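Local coordinates for uncharacterized protein (Actinomyces odontolyticus, PDB 4MJG), which is of unknown function, belongs to the DUF4853 family and is probably a lipoprotein in its full-length form, at residues F12-I22 and G58-V66; D113-F121 and V130-P138. One frame throughout, in Å; residues are numbered along the deposited sequence.

Both contacts reach the same antiparallel sheet, in which strands 62-73 and 127-133 are neighbours. Contact 2 is the pairing of two strands within that sheet, centred about 8 Å from the centre of the chain and held by backbone hydrogen bonds; contact 1 lies further out, about 17 Å from that centre, and sets helix 18-24 on strand 62-73, and Phe12 on the loop leading into that strand, by side-chain packing. Each is partly buried. They meet where Cys136 O accepts from Arg15 NH1 and Tyr63 O from Leu137 N. One sulfate ion is shared, taken by arginine side chains in contact 1 and by a backbone N-H in contact 2.

Contact 1. Residues F12-I22 and G58-V66; sequences FPERVSIEEYI and GDTQGYRVV. With SO4 (sulfate ion), chain C.
Phe12 carries CG anti to its N (chi1 179°), which drops the ring onto the backbone of Asp59-Gly62, with Thr60 O over one ring face, 3.4 Å from CZ. Gly62 CA sits at the ring edge. Further along, Ile18 also turns CG1 away from its N (chi1 -178°): CG1 lies 3.9 Å from Tyr63 CB, and CD1 reaches on to Val65 CB at 4.0 Å. Val65 CG1 lies 3.5 Å from Tyr21 CD1. Ser17 caps the helix, its OG accepting from Glu20 N, and the helix runs nearly parallel to strand 62-66. Leu26 and Ile29 of the next helix extend this apolar layer. Arg64 starts out away from the helix and presents its guanidinium edge to a sulfate ion, NH2 bonding O4 at 3.1 Å and NH1 bonding O2. Arg15 NH1 takes O1 at 3.2 Å, and Cys136 N is a further donor. The helix is thus seated by apolar contact, while two arginines and a backbone N-H form a site that here holds a sulfate ion, probably from the crystallisation liquor.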
ATOM      1  N   PHE A  12      17.928   4.751  -9.872  1.00 73.43           N
ATOM      2  CA  PHE A  12      18.075   4.845  -8.418  1.00 67.13           C
ATOM      3  C   PHE A  12      18.597   6.193  -7.900  1.00 66.86           C
ATOM      4  O   PHE A  12      17.987   6.783  -7.009  1.00 66.42           O
ATOM      5  CB  PHE A  12      18.964   3.699  -7.918  1.00 65.53           C
ATOM      6  CG  PHE A  12      19.193   3.707  -6.435  1.00 65.04           C
ATOM      7  CD1 PHE A  12      18.210   3.249  -5.569  1.00 67.31           C
ATOM      8  CD2 PHE A  12      20.391   4.156  -5.906  1.00 66.33           C
ATOM      9  CE1 PHE A  12      18.416   3.248  -4.201  1.00 71.54           C
ATOM     10  CE2 PHE A  12      20.604   4.158  -4.538  1.00 66.86           C
ATOM     11  CZ  PHE A  12      19.615   3.706  -3.685  1.00 68.82           C
ATOM     12  N   PRO A  13      19.716   6.689  -8.454  1.00 69.03           N
ATOM     13  CA  PRO A  13      20.289   7.930  -7.916  1.00 72.41           C
ATOM     14  C   PRO A  13      19.356   9.139  -8.006  1.00 74.14           C
ATOM     15  O   PRO A  13      19.406  10.011  -7.144  1.00 77.65           O
ATOM     16  CB  PRO A  13      21.530   8.169  -8.797  1.00 69.76           C
ATOM     17  CG  PRO A  13      21.800   6.871  -9.472  1.00 71.15           C
ATOM     18  CD  PRO A  13      20.463   6.217  -9.633  1.00 72.40           C
ATOM     19  N   GLU A  14      18.517   9.179  -9.038  1.00 75.94           N
ATOM     20  CA  GLU A  14      17.655  10.330  -9.299  1.00 76.00           C
ATOM     21  C   GLU A  14      16.322  10.273  -8.553  1.00 71.82           C
ATOM     22  O   GLU A  14      15.518  11.197  -8.654  1.00 70.96           O
ATOM     23  CB  GLU A  14      17.406  10.458 -10.803  1.00 82.71           C
ATOM     24  CG  GLU A  14      18.677  10.654 -11.621  1.00 91.55           C
ATOM     25  CD  GLU A  14      18.449  10.525 -13.116  1.00104.20           C
ATOM     26  OE1 GLU A  14      17.279  10.527 -13.552  1.00112.02           O
ATOM     27  OE2 GLU A  14      19.447  10.418 -13.860  1.00108.08           O
ATOM     28  N   ARG A  15      16.082   9.192  -7.815  1.00 71.13           N
ATOM     29  CA  ARG A  15      14.863   9.064  -7.017  1.00 71.38           C
ATOM     30  C   ARG A  15      14.955   9.922  -5.757  1.00 69.97           C
ATOM     31  O   ARG A  15      16.045  10.182  -5.263  1.00 77.71           O
ATOM     32  CB  ARG A  15      14.633   7.601  -6.626  1.00 68.09           C
ATOM     33  CG  ARG A  15      14.307   6.689  -7.796  1.00 67.05           C
ATOM     34  CD  ARG A  15      14.299   5.227  -7.378  1.00 64.89           C
ATOM     35  NE  ARG A  15      14.428   4.328  -8.526  1.00 62.16           N
ATOM     36  CZ  ARG A  15      14.648   3.015  -8.444  1.00 55.99           C
ATOM     37  NH1 ARG A  15      14.763   2.416  -7.266  1.00 53.29           N
ATOM     38  NH2 ARG A  15      14.763   2.294  -9.552  1.00 52.92           N
ATOM     39  N   VAL A  16      13.810  10.351  -5.236  1.00 67.71           N
ATOM     40  CA  VAL A  16      13.780  11.088  -3.970  1.00 65.95           C
ATOM     41  C   VAL A  16      14.258  10.189  -2.836  1.00 65.05           C
ATOM     42  O   VAL A  16      14.239   8.963  -2.956  1.00 65.54           O
ATOM     43  CB  VAL A  16      12.372  11.635  -3.617  1.00 68.23           C
ATOM     44  CG1 VAL A  16      11.890  12.614  -4.678  1.00 68.57           C
ATOM     45  CG2 VAL A  16      11.358  10.513  -3.416  1.00 73.06           C
ATOM     46  N   SER A  17      14.676  10.800  -1.733  1.00 63.80           N
ATOM     47  CA  SER A  17      15.188  10.045  -0.595  1.00 58.23           C
ATOM     48  C   SER A  17      14.057   9.311   0.114  1.00 55.57           C
ATOM     49  O   SER A  17      12.895   9.715   0.042  1.00 58.40           O
ATOM     50  CB  SER A  17      15.902  10.964   0.398  1.00 56.87           C
ATOM     51  OG  SER A  17      14.966  11.702   1.163  1.00 60.70           O
ATOM     52  N   ILE A  18      14.416   8.231   0.798  1.00 53.81           N
ATOM     53  CA  ILE A  18      13.470   7.462   1.607  1.00 55.64           C
ATOM     54  C   ILE A  18      12.622   8.356   2.516  1.00 57.49           C
ATOM     55  O   ILE A  18      11.414   8.155   2.636  1.00 64.68           O
ATOM     56  CB  ILE A  18      14.202   6.377   2.444  1.00 58.08           C
ATOM     57  CG1 ILE A  18      13.210   5.534   3.256  1.00 55.43           C
ATOM     58  CG2 ILE A  18      15.255   6.990   3.363  1.00 61.89           C
ATOM     59  CD1 ILE A  18      12.252   4.720   2.414  1.00 55.78           C
ATOM     60  N   GLU A  19      13.256   9.353   3.129  1.00 61.58           N
ATOM     61  CA  GLU A  19      12.570  10.254   4.052  1.00 64.70           C
ATOM     62  C   GLU A  19      11.573  11.157   3.330  1.00 64.56           C
ATOM     63  O   GLU A  19      10.488  11.426   3.849  1.00 64.75           O
ATOM     64  CB  GLU A  19      13.590  11.100   4.814  1.00 72.40           C
ATOM     65  CG  GLU A  19      14.495  10.291   5.736  1.00 79.55           C
ATOM     66  CD  GLU A  19      15.958  10.682   5.612  1.00 93.85           C
ATOM     67  OE1 GLU A  19      16.540  10.489   4.515  1.00 87.71           O
ATOM     68  OE2 GLU A  19      16.523  11.176   6.614  1.00 88.96           O
ATOM     69  N   GLU A  20      11.949  11.624   2.140  1.00 63.93           N
ATOM     70  CA  GLU A  20      11.063  12.440   1.309  1.00 67.84           C
ATOM     71  C   GLU A  20       9.870  11.618   0.847  1.00 64.93           C
ATOM     72  O   GLU A  20       8.748  12.129   0.764  1.00 72.42           O
ATOM     73  CB  GLU A  20      11.829  12.976   0.091  1.00 71.70           C
ATOM     74  CG  GLU A  20      11.016  13.827  -0.885  1.00 74.57           C
ATOM     75  CD  GLU A  20      10.729  15.232  -0.382  1.00 71.59           C
ATOM     76  OE1 GLU A  20      11.073  15.555   0.773  1.00 65.07           O
ATOM     77  OE2 GLU A  20      10.148  16.022  -1.157  1.00 78.48           O
ATOM     78  N   TYR A  21      10.121  10.347   0.550  1.00 59.16           N
ATOM     79  CA  TYR A  21       9.081   9.444   0.073  1.00 64.50           C
ATOM     80  C   TYR A  21       8.075   9.142   1.177  1.00 61.24           C
ATOM     81  O   TYR A  21       6.858   9.195   0.961  1.00 71.08           O
ATOM     82  CB  TYR A  21       9.706   8.148  -0.419  1.00 62.62           C
ATOM     83  CG  TYR A  21       8.796   7.293  -1.266  1.00 64.94           C
ATOM     84  CD1 TYR A  21       7.972   6.330  -0.692  1.00 64.26           C
ATOM     85  CD2 TYR A  21       8.788   7.421  -2.648  1.00 70.20           C
ATOM     86  CE1 TYR A  21       7.152   5.529  -1.475  1.00 71.02           C
ATOM     87  CE2 TYR A  21       7.975   6.625  -3.440  1.00 69.28           C
ATOM     88  CZ  TYR A  21       7.159   5.683  -2.854  1.00 68.64           C
ATOM     89  OH  TYR A  21       6.364   4.894  -3.653  1.00 74.38           O
ATOM     90  N   ILE A  22       8.593   8.832   2.360  1.00 55.33           N
ATOM     91  CA  ILE A  22       7.754   8.604   3.533  1.00 58.46           C
ATOM     92  C   ILE A  22       6.891   9.833   3.826  1.00 60.34           C
ATOM     93  O   ILE A  22       5.686   9.721   4.084  1.00 61.29           O
ATOM     94  CB  ILE A  22       8.618   8.249   4.762  1.00 52.43           C
ATOM     95  CG1 ILE A  22       9.161   6.822   4.613  1.00 51.84           C
ATOM     96  CG2 ILE A  22       7.810   8.367   6.044  1.00 51.22           C
ATOM     97  CD1 ILE A  22      10.242   6.454   5.603  1.00 52.45           C
ATOM     98  N   GLY A  58      25.682  -2.960  -3.330  1.00 70.88           N
ATOM     99  CA  GLY A  58      26.808  -2.112  -3.718  1.00 79.50           C
ATOM    100  C   GLY A  58      26.523  -0.641  -3.479  1.00 85.35           C
ATOM    101  O   GLY A  58      26.055  -0.258  -2.404  1.00 89.23           O
ATOM    102  N   ASP A  59      26.802   0.187  -4.484  1.00 86.63           N
ATOM    103  CA  ASP A  59      26.566   1.630  -4.383  1.00 86.41           C
ATOM    104  C   ASP A  59      25.109   2.024  -4.669  1.00 81.96           C
ATOM    105  O   ASP A  59      24.766   3.204  -4.602  1.00 87.02           O
ATOM    106  CB  ASP A  59      27.536   2.416  -5.285  1.00 88.38           C
ATOM    107  CG  ASP A  59      27.428   2.037  -6.757  1.00 98.78           C
ATOM    108  OD1 ASP A  59      26.298   1.820  -7.254  1.00 98.77           O
ATOM    109  OD2 ASP A  59      28.483   1.962  -7.423  1.00106.55           O
ATOM    110  N   THR A  60      24.263   1.048  -4.997  1.00 73.73           N
ATOM    111  CA  THR A  60      22.822   1.280  -5.122  1.00 72.65           C
ATOM    112  C   THR A  60      22.061   0.775  -3.886  1.00 66.75           C
ATOM    113  O   THR A  60      20.853   0.537  -3.954  1.00 63.79           O
ATOM    114  CB  THR A  60      22.236   0.608  -6.386  1.00 74.60           C
ATOM    115  OG1 THR A  60      22.419  -0.814  -6.311  1.00 80.56           O
ATOM    116  CG2 THR A  60      22.902   1.138  -7.641  1.00 74.75           C
ATOM    117  N   GLN A  61      22.769   0.613  -2.767  1.00 62.89           N
ATOM    118  CA  GLN A  61      22.136   0.238  -1.501  1.00 61.50           C
ATOM    119  C   GLN A  61      21.284   1.380  -0.988  1.00 60.64           C
ATOM    120  O   GLN A  61      21.642   2.551  -1.142  1.00 61.89           O
ATOM    121  CB  GLN A  61      23.175  -0.107  -0.432  1.00 64.07           C
ATOM    122  CG  GLN A  61      23.658  -1.541  -0.455  1.00 73.63           C
ATOM    123  CD  GLN A  61      24.827  -1.760   0.489  1.00 77.90           C
ATOM    124  OE1 GLN A  61      24.684  -2.395   1.535  1.00 68.63           O
ATOM    125  NE2 GLN A  61      25.990  -1.222   0.129  1.00 80.18           N
ATOM    126  N   GLY A  62      20.167   1.038  -0.355  1.00 57.38           N
ATOM    127  CA  GLY A  62      19.278   2.041   0.198  1.00 55.43           C
ATOM    128  C   GLY A  62      18.196   1.447   1.072  1.00 56.86           C
ATOM    129  O   GLY A  62      18.431   0.484   1.804  1.00 64.12           O
ATOM    130  N   TYR A  63      17.010   2.041   1.003  1.00 53.08           N
ATOM    131  CA  TYR A  63      15.897   1.644   1.840  1.00 53.25           C
ATOM    132  C   TYR A  63      14.599   1.600   1.047  1.00 56.27           C
ATOM    133  O   TYR A  63      14.391   2.379   0.111  1.00 58.33           O
ATOM    134  CB  TYR A  63      15.739   2.608   3.008  1.00 54.29           C
ATOM    135  CG  TYR A  63      16.798   2.472   4.070  1.00 52.94           C
ATOM    136  CD1 TYR A  63      16.828   1.364   4.908  1.00 54.60           C
ATOM    137  CD2 TYR A  63      17.755   3.459   4.255  1.00 55.22           C
ATOM    138  CE1 TYR A  63      17.791   1.239   5.897  1.00 54.63           C
ATOM    139  CE2 TYR A  63      18.720   3.344   5.242  1.00 58.88           C
ATOM    140  CZ  TYR A  63      18.731   2.230   6.060  1.00 57.44           C
ATOM    141  OH  TYR A  63      19.680   2.106   7.047  1.00 64.43           O
ATOM    142  N   ARG A  64      13.731   0.685   1.459  1.00 52.22           N
ATOM    143  CA  ARG A  64      12.453   0.444   0.824  1.00 54.84           C
ATOM    144  C   ARG A  64      11.379   0.635   1.882  1.00 51.87           C
ATOM    145  O   ARG A  64      11.604   0.326   3.047  1.00 48.13           O
ATOM    146  CB  ARG A  64      12.424  -0.997   0.329  1.00 59.39           C
ATOM    147  CG  ARG A  64      11.226  -1.354  -0.515  1.00 59.65           C
ATOM    148  CD  ARG A  64      11.162  -2.854  -0.767  1.00 62.06           C
ATOM    149  NE  ARG A  64      12.406  -3.392  -1.317  1.00 62.79           N
ATOM    150  CZ  ARG A  64      12.831  -3.214  -2.567  1.00 59.89           C
ATOM    151  NH1 ARG A  64      12.135  -2.481  -3.437  1.00 59.03           N
ATOM    152  NH2 ARG A  64      13.979  -3.758  -2.949  1.00 56.91           N
ATOM    153  N   VAL A  65      10.211   1.122   1.487  1.00 51.89           N
ATOM    154  CA  VAL A  65       9.115   1.291   2.442  1.00 54.06           C
ATOM    155  C   VAL A  65       7.878   0.477   2.045  1.00 57.35           C
ATOM    156  O   VAL A  65       7.273   0.688   0.985  1.00 50.21           O
ATOM    157  CB  VAL A  65       8.775   2.783   2.696  1.00 49.90           C
ATOM    158  CG1 VAL A  65       8.381   3.510   1.418  1.00 55.96           C
ATOM    159  CG2 VAL A  65       7.679   2.912   3.742  1.00 49.19           C
ATOM    160  N   VAL A  66       7.539  -0.479   2.910  1.00 54.90           N
ATOM    161  CA  VAL A  66       6.285  -1.208   2.832  1.00 49.29           C
ATOM    162  C   VAL A  66       5.268  -0.395   3.622  1.00 49.30           C
ATOM    163  O   VAL A  66       5.498  -0.082   4.790  1.00 57.03           O
ATOM    164  CB  VAL A  66       6.408  -2.616   3.455  1.00 48.30           C
ATOM    165  CG1 VAL A  66       5.055  -3.309   3.504  1.00 44.03           C
ATOM    166  CG2 VAL A  66       7.425  -3.458   2.690  1.00 48.49           C
TER
HETATM  167  S   SO4 C 301      13.712  -2.039  -6.771  1.00 78.71           S
HETATM  168  O1  SO4 C 301      13.760  -0.557  -6.745  1.00 67.28           O
HETATM  169  O2  SO4 C 301      12.326  -2.526  -6.578  1.00 60.42           O
HETATM  170  O3  SO4 C 301      14.195  -2.508  -8.089  1.00 94.46           O
HETATM  171  O4  SO4 C 301      14.590  -2.569  -5.705  1.00 61.29           O

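Contact 2. Residues D113-F121 and V130-P138; sequences DNYGGLVEF and VRSRSACLP. With SO4 (sulfate ion), chain C; SO4 (sulfate ion), chain D.
Strands 118-121 and 130-133 run antiparallel at 163°, their axes 4.6 Å apart. Leu118 with Arg133 and Glu120 with Arg131 are the hydrogen-bonded pairs. Glu120 N donates to Arg131 O at 2.7 Å, nearly straight (177°), and Arg131 N donates back to Glu120 O. At the other pair Arg133 N meets Leu118 O at 3.0 Å, but the return bond from Leu118 N is weak and bent. Val119-Ser132, a non-hydrogen-bonded pair, stands between the two, and Phe121-Val130 follows beyond Glu120-Arg131. Phe121 and Val130 lie side by side, ring atom CD2 3.8 Å from Val130 CG2, on the face shared with Val119 and Ser132. These are the arms of a beta hairpin in the middle of the sheet, flanked by strands 107-113 and 62-73. Before it, Asp113 opens a type I turn and an Asx turn: its OD1 accepts from Tyr115 N and Gly117 N, which arrive from opposite faces of the carboxylate. Gly117 CA passes close by Ala135 N. Tyr115 CB packs 3.7 Å from Ala135 CB, and Leu137 CD2 meets the ring edge, 3.7 Å from Tyr115 CD2. On the face with Leu118, Glu120 and Arg131, Arg133 runs extended from CG to NE, placing NE 3.0 Å from O3 of a second sulfate ion. A leucine in its place has no NE to offer, and the sulfate would probably be held loosely or lost, since Arg131 NH2 lies near O3 but is not bonded to it. Cys136 N gives a straight 2.7 Å bond to O1 of the first sulfate, and Cys136 SG forms a disulfide with Cys55.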
ATOM      1  N   ASP A 113       4.454   2.382 -10.230  1.00 60.35           N
ATOM      2  CA  ASP A 113       4.855   3.794 -10.299  1.00 61.14           C
ATOM      3  C   ASP A 113       6.113   3.964 -11.149  1.00 60.66           C
ATOM      4  O   ASP A 113       6.772   2.985 -11.515  1.00 57.68           O
ATOM      5  CB  ASP A 113       5.054   4.400  -8.896  1.00 58.82           C
ATOM      6  CG  ASP A 113       6.159   3.713  -8.093  1.00 62.38           C
ATOM      7  OD1 ASP A 113       7.231   3.421  -8.664  1.00 57.99           O
ATOM      8  OD2 ASP A 113       5.962   3.476  -6.877  1.00 72.70           O
ATOM      9  N   ASN A 114       6.442   5.215 -11.451  1.00 65.34           N
ATOM     10  CA  ASN A 114       7.573   5.535 -12.336  1.00 74.89           C
ATOM     11  C   ASN A 114       8.950   5.177 -11.763  1.00 69.51           C
ATOM     12  O   ASN A 114       9.950   5.228 -12.480  1.00 63.90           O
ATOM     13  CB  ASN A 114       7.536   7.011 -12.782  1.00 85.87           C
ATOM     14  CG  ASN A 114       7.051   7.951 -11.689  1.00 97.96           C
ATOM     15  OD1 ASN A 114       6.102   7.642 -10.957  1.00 96.67           O
ATOM     16  ND2 ASN A 114       7.687   9.114 -11.583  1.00105.10           N
ATOM     17  N   TYR A 115       8.995   4.809 -10.481  1.00 66.12           N
ATOM     18  CA  TYR A 115      10.223   4.329  -9.834  1.00 62.88           C
ATOM     19  C   TYR A 115      10.382   2.811  -9.942  1.00 61.00           C
ATOM     20  O   TYR A 115      11.424   2.268  -9.581  1.00 61.86           O
ATOM     21  CB  TYR A 115      10.227   4.715  -8.351  1.00 61.39           C
ATOM     22  CG  TYR A 115      10.546   6.160  -8.041  1.00 61.40           C
ATOM     23  CD1 TYR A 115      10.446   7.159  -9.009  1.00 68.92           C
ATOM     24  CD2 TYR A 115      10.935   6.531  -6.756  1.00 66.44           C
ATOM     25  CE1 TYR A 115      10.744   8.480  -8.704  1.00 73.13           C
ATOM     26  CE2 TYR A 115      11.229   7.849  -6.444  1.00 70.43           C
ATOM     27  CZ  TYR A 115      11.133   8.818  -7.421  1.00 67.55           C
ATOM     28  OH  TYR A 115      11.430  10.120  -7.109  1.00 77.22           O
ATOM     29  N   GLY A 116       9.356   2.125 -10.436  1.00 62.33           N
ATOM     30  CA  GLY A 116       9.339   0.660 -10.424  1.00 59.74           C
ATOM     31  C   GLY A 116       8.742   0.122  -9.132  1.00 59.15           C
ATOM     32  O   GLY A 116       8.692  -1.095  -8.917  1.00 55.45           O
ATOM     33  N   GLY A 117       8.283   1.038  -8.279  1.00 57.94           N
ATOM     34  CA  GLY A 117       7.578   0.695  -7.061  1.00 57.22           C
ATOM     35  C   GLY A 117       6.177   0.221  -7.354  1.00 60.62           C
ATOM     36  O   GLY A 117       5.749   0.196  -8.506  1.00 66.77           O
ATOM     37  N   LEU A 118       5.448  -0.116  -6.298  1.00 71.98           N
ATOM     38  CA  LEU A 118       4.312  -1.012  -6.412  1.00 77.68           C
ATOM     39  C   LEU A 118       3.189  -0.703  -5.417  1.00 73.77           C
ATOM     40  O   LEU A 118       3.433  -0.284  -4.286  1.00 76.30           O
ATOM     41  CB  LEU A 118       4.825  -2.434  -6.176  1.00 80.82           C
ATOM     42  CG  LEU A 118       3.827  -3.577  -6.072  1.00 86.23           C
ATOM     43  CD1 LEU A 118       3.311  -3.891  -7.458  1.00 93.63           C
ATOM     44  CD2 LEU A 118       4.473  -4.809  -5.447  1.00 95.84           C
ATOM     45  N   VAL A 119       1.959  -0.917  -5.860  1.00 68.53           N
ATOM     46  CA  VAL A 119       0.804  -0.981  -4.970  1.00 60.85           C
ATOM     47  C   VAL A 119      -0.039  -2.162  -5.420  1.00 56.08           C
ATOM     48  O   VAL A 119      -0.359  -2.268  -6.597  1.00 54.58           O
ATOM     49  CB  VAL A 119      -0.037   0.303  -5.017  1.00 62.85           C
ATOM     50  CG1 VAL A 119      -1.259   0.176  -4.114  1.00 63.20           C
ATOM     51  CG2 VAL A 119       0.813   1.497  -4.616  1.00 66.91           C
ATOM     52  N   GLU A 120      -0.385  -3.049  -4.490  1.00 56.96           N
ATOM     53  CA  GLU A 120      -1.047  -4.303  -4.838  1.00 55.91           C
ATOM     54  C   GLU A 120      -2.411  -4.472  -4.179  1.00 53.67           C
ATOM     55  O   GLU A 120      -2.547  -4.370  -2.960  1.00 52.29           O
ATOM     56  CB  GLU A 120      -0.162  -5.499  -4.475  1.00 54.59           C
ATOM     57  CG  GLU A 120      -0.803  -6.831  -4.828  1.00 61.45           C
ATOM     58  CD  GLU A 120       0.202  -7.953  -4.969  1.00 59.03           C
ATOM     59  OE1 GLU A 120       1.103  -8.046  -4.110  1.00 68.07           O
ATOM     60  OE2 GLU A 120       0.082  -8.742  -5.935  1.00 53.08           O
ATOM     61  N   PHE A 121      -3.414  -4.745  -5.003  1.00 55.02           N
ATOM     62  CA  PHE A 121      -4.742  -5.104  -4.534  1.00 50.80           C
ATOM     63  C   PHE A 121      -4.850  -6.619  -4.620  1.00 53.54           C
ATOM     64  O   PHE A 121      -4.903  -7.165  -5.724  1.00 54.37           O
ATOM     65  CB  PHE A 121      -5.804  -4.460  -5.419  1.00 54.69           C
ATOM     66  CG  PHE A 121      -5.698  -2.962  -5.510  1.00 58.76           C
ATOM     67  CD1 PHE A 121      -4.828  -2.367  -6.410  1.00 60.59           C
ATOM     68  CD2 PHE A 121      -6.480  -2.145  -4.702  1.00 60.45           C
ATOM     69  CE1 PHE A 121      -4.732  -0.988  -6.497  1.00 64.31           C
ATOM     70  CE2 PHE A 121      -6.387  -0.765  -4.787  1.00 62.76           C
ATOM     71  CZ  PHE A 121      -5.510  -0.184  -5.685  1.00 58.87           C
ATOM     72  N   VAL A 130      -5.021  -4.296   0.430  1.00 55.93           N
ATOM     73  CA  VAL A 130      -4.287  -3.259  -0.300  1.00 56.52           C
ATOM     74  C   VAL A 130      -2.954  -3.029   0.396  1.00 56.93           C
ATOM     75  O   VAL A 130      -2.917  -2.613   1.556  1.00 53.96           O
ATOM     76  CB  VAL A 130      -5.076  -1.942  -0.364  1.00 58.56           C
ATOM     77  CG1 VAL A 130      -4.360  -0.938  -1.252  1.00 65.31           C
ATOM     78  CG2 VAL A 130      -6.478  -2.195  -0.889  1.00 61.42           C
ATOM     79  N   ARG A 131      -1.869  -3.331  -0.313  1.00 61.83           N
ATOM     80  CA  ARG A 131      -0.521  -3.288   0.242  1.00 66.24           C
ATOM     81  C   ARG A 131       0.376  -2.461  -0.695  1.00 65.52           C
ATOM     82  O   ARG A 131       0.206  -2.467  -1.913  1.00 70.29           O
ATOM     83  CB  ARG A 131       0.010  -4.718   0.433  1.00 73.48           C
ATOM     84  CG  ARG A 131       1.487  -4.824   0.798  1.00 94.31           C
ATOM     85  CD  ARG A 131       1.830  -6.208   1.338  1.00103.13           C
ATOM     86  NE  ARG A 131       3.268  -6.394   1.542  1.00 99.73           N
ATOM     87  CZ  ARG A 131       4.159  -6.610   0.571  1.00106.64           C
ATOM     88  NH1 ARG A 131       3.785  -6.659  -0.707  1.00103.51           N
ATOM     89  NH2 ARG A 131       5.446  -6.771   0.879  1.00101.13           N
ATOM     90  N   SER A 132       1.303  -1.710  -0.126  1.00 64.08           N
ATOM     91  CA  SER A 132       2.245  -0.927  -0.927  1.00 59.61           C
ATOM     92  C   SER A 132       3.665  -1.351  -0.618  1.00 54.00           C
ATOM     93  O   SER A 132       3.956  -1.799   0.484  1.00 59.45           O
ATOM     94  CB  SER A 132       2.059   0.572  -0.683  1.00 62.57           C
ATOM     95  OG  SER A 132       2.713   0.991   0.497  1.00 59.52           O
ATOM     96  N   ARG A 133       4.539  -1.226  -1.610  1.00 54.14           N
ATOM     97  CA  ARG A 133       5.941  -1.577  -1.457  1.00 49.97           C
ATOM     98  C   ARG A 133       6.745  -0.726  -2.436  1.00 53.60           C
ATOM     99  O   ARG A 133       6.804  -1.017  -3.626  1.00 59.74           O
ATOM    100  CB  ARG A 133       6.145  -3.068  -1.713  1.00 46.52           C
ATOM    101  CG  ARG A 133       7.592  -3.528  -1.625  1.00 53.12           C
ATOM    102  CD  ARG A 133       7.701  -5.047  -1.616  1.00 50.39           C
ATOM    103  NE  ARG A 133       9.085  -5.508  -1.481  1.00 47.99           N
ATOM    104  CZ  ARG A 133       9.933  -5.698  -2.491  1.00 52.78           C
ATOM    105  NH1 ARG A 133       9.568  -5.463  -3.746  1.00 63.75           N
ATOM    106  NH2 ARG A 133      11.168  -6.119  -2.246  1.00 52.19           N
ATOM    107  N   SER A 134       7.350   0.340  -1.927  1.00 55.02           N
ATOM    108  CA  SER A 134       8.095   1.278  -2.767  1.00 55.71           C
ATOM    109  C   SER A 134       9.253   0.603  -3.486  1.00 51.87           C
ATOM    110  O   SER A 134       9.655  -0.509  -3.141  1.00 48.55           O
ATOM    111  CB  SER A 134       8.663   2.425  -1.925  1.00 49.46           C
ATOM    112  OG  SER A 134       9.848   2.016  -1.261  1.00 46.59           O
ATOM    113  N   ALA A 135       9.790   1.305  -4.481  1.00 55.07           N
ATOM    114  CA  ALA A 135      11.061   0.937  -5.087  1.00 49.78           C
ATOM    115  C   ALA A 135      12.155   1.213  -4.077  1.00 46.84           C
ATOM    116  O   ALA A 135      11.905   1.850  -3.050  1.00 50.33           O
ATOM    117  CB  ALA A 135      11.295   1.752  -6.348  1.00 50.92           C
ATOM    118  N   CYS A 136      13.362   0.735  -4.356  1.00 52.40           N
ATOM    119  CA  CYS A 136      14.506   0.998  -3.483  1.00 53.93           C
ATOM    120  C   CYS A 136      14.890   2.471  -3.601  1.00 54.42           C
ATOM    121  O   CYS A 136      14.997   2.997  -4.705  1.00 55.27           O
ATOM    122  CB  CYS A 136      15.689   0.105  -3.853  1.00 57.98           C
ATOM    123  SG  CYS A 136      16.967  -0.015  -2.576  1.00 73.25           S
ATOM    124  N   LEU A 137      15.083   3.134  -2.463  1.00 55.18           N
ATOM    125  CA  LEU A 137      15.328   4.574  -2.440  1.00 55.14           C
ATOM    126  C   LEU A 137      16.678   4.910  -1.811  1.00 55.35           C
ATOM    127  O   LEU A 137      17.087   4.275  -0.844  1.00 52.81           O
ATOM    128  CB  LEU A 137      14.210   5.278  -1.669  1.00 56.76           C
ATOM    129  CG  LEU A 137      12.809   5.044  -2.236  1.00 60.16           C
ATOM    130  CD1 LEU A 137      11.735   5.487  -1.254  1.00 62.19           C
ATOM    131  CD2 LEU A 137      12.644   5.755  -3.570  1.00 66.09           C
ATOM    132  N   PRO A 138      17.372   5.926  -2.352  1.00 59.15           N
ATOM    133  CA  PRO A 138      18.652   6.335  -1.790  1.00 59.64           C
ATOM    134  C   PRO A 138      18.487   7.158  -0.521  1.00 59.32           C
ATOM    135  O   PRO A 138      17.377   7.574  -0.194  1.00 63.25           O
ATOM    136  CB  PRO A 138      19.251   7.192  -2.900  1.00 60.44           C
ATOM    137  CG  PRO A 138      18.066   7.816  -3.549  1.00 62.82           C
ATOM    138  CD  PRO A 138      16.977   6.782  -3.487  1.00 60.12           C
TER
HETATM  139  S   SO4 C 301      13.712  -2.039  -6.771  1.00 78.71           S
HETATM  140  O1  SO4 C 301      13.760  -0.557  -6.745  1.00 67.28           O
HETATM  141  O2  SO4 C 301      12.326  -2.526  -6.578  1.00 60.42           O
HETATM  142  O3  SO4 C 301      14.195  -2.508  -8.089  1.00 94.46           O
HETATM  143  O4  SO4 C 301      14.590  -2.569  -5.705  1.00 61.29           O
HETATM  144  S   SO4 D 302       9.079  -8.543   0.653  1.00132.41           S
HETATM  145  O1  SO4 D 302       8.135  -8.776  -0.467  1.00136.27           O
HETATM  146  O2  SO4 D 302      10.459  -8.890   0.232  1.00 85.77           O
HETATM  147  O3  SO4 D 302       9.012  -7.117   1.050  1.00130.66           O
HETATM  148  O4  SO4 D 302       8.687  -9.391   1.802  1.00136.39           O